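Local coordinates for kinase-associated protein B (Bacillus cereus, PDB 1Y71) that is of unknown function but probably associates with a kinase and belongs to a family of the SH3 clan, at residues 43-48 and 65-70; 101-106 and 120-125. One frame throughout, in Å; residues are numbered along the deposited sequence.

Contact 1 comes first along the chain and closes before contact 2 opens. It joins the two ends of the long connection between strands 34-42 and 73-77, neighbours in the antiparallel sheet, and lies near the middle of the chain, its centre about 4 Å from that of the whole. Contact 2, whose centre is about 13 Å from that of the chain, pairs helix 91-104 with helix 112-127. The two contact centres are about 11 Å apart and the contacts touch: Q102 of the first helix reaches the P46 carbonyl and H45, while L124 of the second packs on H45. Residues 43-48 thus tie the helical pair to the loop beside the sheet.

Contact 1: residues 43-48 and 65-70; sequences LKHPVQ and RRALAF
R65 places CG opposite its backbone N (chi1 167°) and alongside the CB-CG corner of the P46 ring, then bends at chi3 (-59°), which swings the guanidinium onto the carbonyl of V47. NH1 donates there to V47 O at 2.9 Å, a fairly straight bond (160° at the hydrogen) with the oxygen close to the guanidinium plane but the donor tilted from the plane of the carbonyl. The same nitrogen also binds the carbonyl of G49, so one NH1 grips two backbone oxygens, those of V47 and of G49 just beyond the segment, and the rotation of the group is fixed. Nearer the backbone, the aliphatic part of R65 passes that corner at a slant, with CG 3.7 Å from P46 CB. Further along, the H45 ring brings CD2 to within 3.9 Å of A67 CB, and its CE1 lies 3.5 Å from R65 O, approached obliquely. H45 NE2 and the backbone N of A67 both hydrogen-bond to the hydroxyl of Y128, which bridges the two segments from outside. This irregular loop pair lies between sheet and helices: Y23 of strand 21-31 packs on P46 and A67, L95 of helix 91-104 on H45 and A67, and L124 of helix 112-127 on H45.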
loop_
_atom_site.group_PDB
_atom_site.type_symbol
_atom_site.label_atom_id
_atom_site.label_comp_id
_atom_site.label_asym_id
_atom_site.label_seq_id
_atom_site.Cartn_x
_atom_site.Cartn_y
_atom_site.Cartn_z
ATOM N N LEU B 43 6.018 6.413 -6.525
ATOM C CA LEU B 43 7.338 5.859 -6.853
ATOM C C LEU B 43 8.333 6.937 -7.294
ATOM O O LEU B 43 9.544 6.848 -6.998
ATOM C CB LEU B 43 7.246 4.797 -7.975
ATOM C CG LEU B 43 6.621 3.449 -7.660
ATOM C CD1 LEU B 43 6.506 2.615 -8.945
ATOM C CD2 LEU B 43 7.372 2.691 -6.561
ATOM N N LYS B 44 7.836 7.933 -8.018
ATOM C CA LYS B 44 8.708 9.023 -8.456
ATOM C C LYS B 44 7.954 10.321 -8.366
ATOM O O LYS B 44 6.836 10.429 -8.891
ATOM C CB LYS B 44 9.231 8.786 -9.887
ATOM C CG LYS B 44 10.010 9.991 -10.446
ATOM C CD LYS B 44 10.222 9.809 -11.936
ATOM C CE LYS B 44 11.240 10.801 -12.474
ATOM N NZ LYS B 44 10.607 11.879 -13.287
ATOM N N HIS B 45 8.533 11.272 -7.638
ATOM C CA HIS B 45 7.941 12.594 -7.491
ATOM C C HIS B 45 8.180 13.359 -8.788
ATOM O O HIS B 45 9.249 13.210 -9.410
ATOM C CB HIS B 45 8.487 13.321 -6.244
ATOM C CG HIS B 45 7.675 14.514 -5.844
ATOM N ND1 HIS B 45 7.842 15.754 -6.430
ATOM C CD2 HIS B 45 6.681 14.656 -4.935
ATOM C CE1 HIS B 45 6.999 16.613 -5.883
ATOM N NE2 HIS B 45 6.272 15.971 -4.984
ATOM N N PRO B 46 7.160 14.099 -9.255
ATOM C CA PRO B 46 7.302 14.768 -10.553
ATOM C C PRO B 46 8.375 15.863 -10.582
ATOM O O PRO B 46 8.727 16.459 -9.545
ATOM C CB PRO B 46 5.937 15.418 -10.770
ATOM C CG PRO B 46 5.372 15.563 -9.374
ATOM C CD PRO B 46 5.800 14.288 -8.703
ATOM N N VAL B 47 8.844 16.117 -11.791
ATOM C CA VAL B 47 9.847 17.133 -12.052
ATOM C C VAL B 47 9.201 18.497 -11.823
ATOM O O VAL B 47 8.008 18.670 -12.069
ATOM C CB VAL B 47 10.379 16.992 -13.512
ATOM C CG1 VAL B 47 11.591 17.878 -13.739
ATOM C CG2 VAL B 47 10.857 15.608 -13.735
ATOM N N GLN B 48 9.984 19.458 -11.344
ATOM C CA GLN B 48 9.480 20.808 -11.095
ATOM C C GLN B 48 9.768 21.750 -12.260
ATOM O O GLN B 48 10.628 21.477 -13.097
ATOM C CB GLN B 48 10.120 21.365 -9.817
ATOM C CG GLN B 48 9.922 20.459 -8.599
ATOM C CD GLN B 48 8.462 20.156 -8.331
ATOM O OE1 GLN B 48 7.990 19.031 -8.542
ATOM N NE2 GLN B 48 7.733 21.157 -7.866
ATOM N N ARG B 65 5.110 21.647 -8.640
ATOM C CA ARG B 65 4.271 20.621 -9.232
ATOM C C ARG B 65 4.094 19.560 -8.159
ATOM O O ARG B 65 5.058 18.877 -7.805
ATOM C CB ARG B 65 4.939 20.073 -10.489
ATOM C CG ARG B 65 4.311 18.778 -11.044
ATOM C CD ARG B 65 4.723 18.541 -12.494
ATOM N NE ARG B 65 4.326 19.651 -13.370
ATOM C CZ ARG B 65 5.138 20.622 -13.792
ATOM N NH1 ARG B 65 6.425 20.650 -13.427
ATOM N NH2 ARG B 65 4.660 21.570 -14.597
ATOM N N ARG B 66 2.877 19.447 -7.629
ATOM C CA ARG B 66 2.548 18.422 -6.616
ATOM C C ARG B 66 2.355 17.007 -7.194
ATOM O O ARG B 66 1.831 16.843 -8.285
ATOM C CB ARG B 66 1.252 18.808 -5.856
ATOM C CG ARG B 66 1.388 19.884 -4.820
ATOM C CD ARG B 66 0.010 20.203 -4.183
ATOM N NE ARG B 66 0.215 20.864 -2.902
ATOM C CZ ARG B 66 -0.173 20.402 -1.720
ATOM N NH1 ARG B 66 -0.828 19.254 -1.603
ATOM N NH2 ARG B 66 0.101 21.119 -0.640
ATOM N N ALA B 67 2.753 15.986 -6.427
ATOM C CA ALA B 67 2.364 14.600 -6.702
ATOM C C ALA B 67 0.853 14.443 -6.688
ATOM O O ALA B 67 0.150 15.218 -6.013
ATOM C CB ALA B 67 3.003 13.632 -5.666
ATOM N N LEU B 68 0.333 13.467 -7.424
ATOM C CA LEU B 68 -1.059 13.089 -7.251
ATOM C C LEU B 68 -1.300 12.673 -5.787
ATOM O O LEU B 68 -0.419 12.074 -5.126
ATOM C CB LEU B 68 -1.422 11.951 -8.182
ATOM C CG LEU B 68 -1.254 12.257 -9.675
ATOM C CD1 LEU B 68 -1.491 10.984 -10.515
ATOM C CD2 LEU B 68 -2.193 13.424 -10.093
ATOM N N ALA B 69 -2.491 12.978 -5.296
ATOM C CA ALA B 69 -2.842 12.730 -3.895
ATOM C C ALA B 69 -3.306 11.295 -3.705
ATOM O O ALA B 69 -3.670 10.642 -4.664
ATOM C CB ALA B 69 -3.926 13.711 -3.440
ATOM N N PHE B 70 -3.322 10.832 -2.443
ATOM C CA PHE B 70 -3.795 9.499 -2.110
ATOM C C PHE B 70 -5.247 9.302 -2.557
ATOM O O PHE B 70 -6.141 10.109 -2.241
ATOM C CB PHE B 70 -3.585 9.185 -0.590
ATOM C CG PHE B 70 -4.058 7.827 -0.205
ATOM C CD1 PHE B 70 -3.522 6.697 -0.822
ATOM C CD2 PHE B 70 -5.109 7.669 0.704
ATOM C CE1 PHE B 70 -3.983 5.405 -0.495
ATOM C CE2 PHE B 70 -5.563 6.394 1.029
ATOM C CZ PHE B 70 -5.012 5.268 0.411
#

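Contact 2: residues 101-106 and 120-125; sequences TQMNSF and TLQQLK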
loop_
_atom_site.group_PDB
_atom_site.type_symbol
_atom_site.label_atom_id
_atom_site.label_comp_id
_atom_site.label_asym_id
_atom_site.label_seq_id
_atom_site.Cartn_x
_atom_site.Cartn_y
_atom_site.Cartn_z
ATOM N N THR B 101 14.542 11.037 -2.555
ATOM C CA THR B 101 15.260 10.531 -3.734
ATOM C C THR B 101 15.510 11.614 -4.777
ATOM O O THR B 101 16.656 11.788 -5.256
ATOM C CB THR B 101 14.535 9.281 -4.345
ATOM O OG1 THR B 101 14.572 8.245 -3.380
ATOM C CG2 THR B 101 15.160 8.766 -5.653
ATOM N N GLN B 102 14.462 12.361 -5.107
ATOM C CA GLN B 102 14.575 13.429 -6.077
ATOM C C GLN B 102 15.525 14.531 -5.598
ATOM O O GLN B 102 16.347 15.050 -6.374
ATOM C CB GLN B 102 13.217 14.047 -6.369
ATOM C CG GLN B 102 13.255 15.088 -7.510
ATOM C CD GLN B 102 11.887 15.614 -7.830
ATOM O OE1 GLN B 102 10.938 15.401 -7.071
ATOM N NE2 GLN B 102 11.752 16.252 -8.967
HETATM N N MSE B 103 15.387 14.908 -4.337
HETATM C CA MSE B 103 16.290 15.884 -3.748
HETATM C C MSE B 103 17.737 15.446 -3.791
HETATM O O MSE B 103 18.597 16.228 -4.201
HETATM C CB MSE B 103 15.861 16.264 -2.341
HETATM C CG MSE B 103 14.587 17.092 -2.345
HETATM SE SE MSE B 103 14.060 17.744 -0.577
HETATM C CE MSE B 103 13.646 16.114 0.312
ATOM N N ASN B 104 17.999 14.201 -3.395
ATOM C CA ASN B 104 19.335 13.615 -3.471
ATOM C C ASN B 104 19.894 13.506 -4.885
ATOM O O ASN B 104 21.127 13.522 -5.077
ATOM C CB ASN B 104 19.361 12.245 -2.789
ATOM C CG ASN B 104 19.298 12.348 -1.279
ATOM O OD1 ASN B 104 19.694 13.358 -0.701
ATOM N ND2 ASN B 104 18.849 11.290 -0.629
ATOM N N SER B 105 19.005 13.390 -5.871
ATOM C CA SER B 105 19.416 13.284 -7.258
ATOM C C SER B 105 20.211 14.493 -7.745
ATOM O O SER B 105 20.907 14.388 -8.739
ATOM C CB SER B 105 18.234 13.002 -8.206
ATOM O OG SER B 105 17.551 14.190 -8.593
ATOM N N PHE B 106 20.093 15.622 -7.046
ATOM C CA PHE B 106 20.774 16.847 -7.430
ATOM C C PHE B 106 22.140 17.011 -6.755
ATOM O O PHE B 106 22.795 17.996 -6.976
ATOM C CB PHE B 106 19.899 18.070 -7.118
ATOM C CG PHE B 106 18.618 18.117 -7.901
ATOM C CD1 PHE B 106 18.635 18.273 -9.290
ATOM C CD2 PHE B 106 17.388 18.032 -7.251
ATOM C CE1 PHE B 106 17.452 18.340 -10.015
ATOM C CE2 PHE B 106 16.185 18.096 -7.981
ATOM C CZ PHE B 106 16.233 18.247 -9.365
ATOM N N THR B 120 12.264 24.442 -4.414
ATOM C CA THR B 120 10.876 24.062 -4.643
ATOM C C THR B 120 10.474 22.799 -3.886
ATOM O O THR B 120 9.434 22.785 -3.216
ATOM C CB THR B 120 10.641 23.922 -6.146
ATOM O OG1 THR B 120 10.923 25.193 -6.732
ATOM C CG2 THR B 120 9.215 23.555 -6.450
ATOM N N LEU B 121 11.300 21.759 -3.971
ATOM C CA LEU B 121 11.030 20.500 -3.266
ATOM C C LEU B 121 11.097 20.651 -1.765
ATOM O O LEU B 121 10.328 20.015 -1.047
ATOM C CB LEU B 121 11.957 19.374 -3.740
ATOM C CG LEU B 121 11.901 19.073 -5.253
ATOM C CD1 LEU B 121 13.116 18.328 -5.739
ATOM C CD2 LEU B 121 10.613 18.331 -5.610
ATOM N N GLN B 122 12.014 21.494 -1.285
ATOM C CA GLN B 122 12.121 21.730 0.165
ATOM C C GLN B 122 10.803 22.299 0.722
ATOM O O GLN B 122 10.333 21.874 1.766
ATOM C CB GLN B 122 13.312 22.636 0.514
ATOM C CG GLN B 122 14.683 21.976 0.378
ATOM C CD GLN B 122 15.846 22.970 0.510
ATOM O OE1 GLN B 122 15.868 24.032 -0.138
ATOM N NE2 GLN B 122 16.823 22.627 1.357
ATOM N N GLN B 123 10.205 23.236 -0.000
ATOM C CA GLN B 123 8.915 23.791 0.391
ATOM C C GLN B 123 7.798 22.768 0.284
ATOM O O GLN B 123 6.958 22.664 1.198
ATOM C CB GLN B 123 8.547 25.014 -0.458
ATOM C CG GLN B 123 7.305 25.770 0.051
ATOM C CD GLN B 123 7.403 26.129 1.530
ATOM O OE1 GLN B 123 8.436 26.615 1.988
ATOM N NE2 GLN B 123 6.329 25.869 2.289
ATOM N N LEU B 124 7.761 22.053 -0.839
ATOM C CA LEU B 124 6.743 21.013 -1.049
ATOM C C LEU B 124 6.719 20.024 0.119
ATOM O O LEU B 124 5.651 19.627 0.590
ATOM C CB LEU B 124 6.973 20.272 -2.363
ATOM C CG LEU B 124 6.323 20.797 -3.637
ATOM C CD1 LEU B 124 6.695 19.882 -4.754
ATOM C CD2 LEU B 124 4.798 20.880 -3.490
ATOM N N LYS B 125 7.911 19.664 0.586
ATOM C CA LYS B 125 8.088 18.784 1.735
ATOM C C LYS B 125 7.352 19.330 2.972
ATOM O O LYS B 125 6.755 18.571 3.738
ATOM C CB LYS B 125 9.581 18.607 2.027
ATOM C CG LYS B 125 9.872 17.738 3.248
ATOM C CD LYS B 125 11.357 17.472 3.453
ATOM C CE LYS B 125 11.554 16.682 4.763
ATOM N NZ LYS B 125 12.781 15.821 4.754
#
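Apolar contact dominates, and L121 is at its centre, its side chain set between Q102, M103 and F106. Its CB meets CG of selenomethionine M103 at 3.8 Å, the two side chains running antiparallel alongside one another. M103 then bends at chi3 (-66°), which turns the methyl CE toward the aliphatic part of K125, 4.1 Å from its CD. The F106 ring offers an edge: CE2 lies 3.8 Å from L121 CD1, near the ring plane, while S105 OG sits over the middle of one face. Between polar and apolar groups, Q102 stretches out fully and runs at about a right angle to L121, with OE1 3.3 Å from L121 CD2. The amide's polar partners lie in the loop beyond: NE2 donates to the carbonyl of P46, and OE1 takes a weak bond from H45 ND1. Among hydrogen bonds inside the first segment, S105 OG donates to Q102 O at 2.7 Å, tying the serine back to the helix backbone at Q102. L99 adds to the apolar seam from the preceding turn, touching L121 and K125. Together they form part of the interface of an antiparallel alpha-helical hairpin, helices 91-104 and 112-127 joined by a short loop.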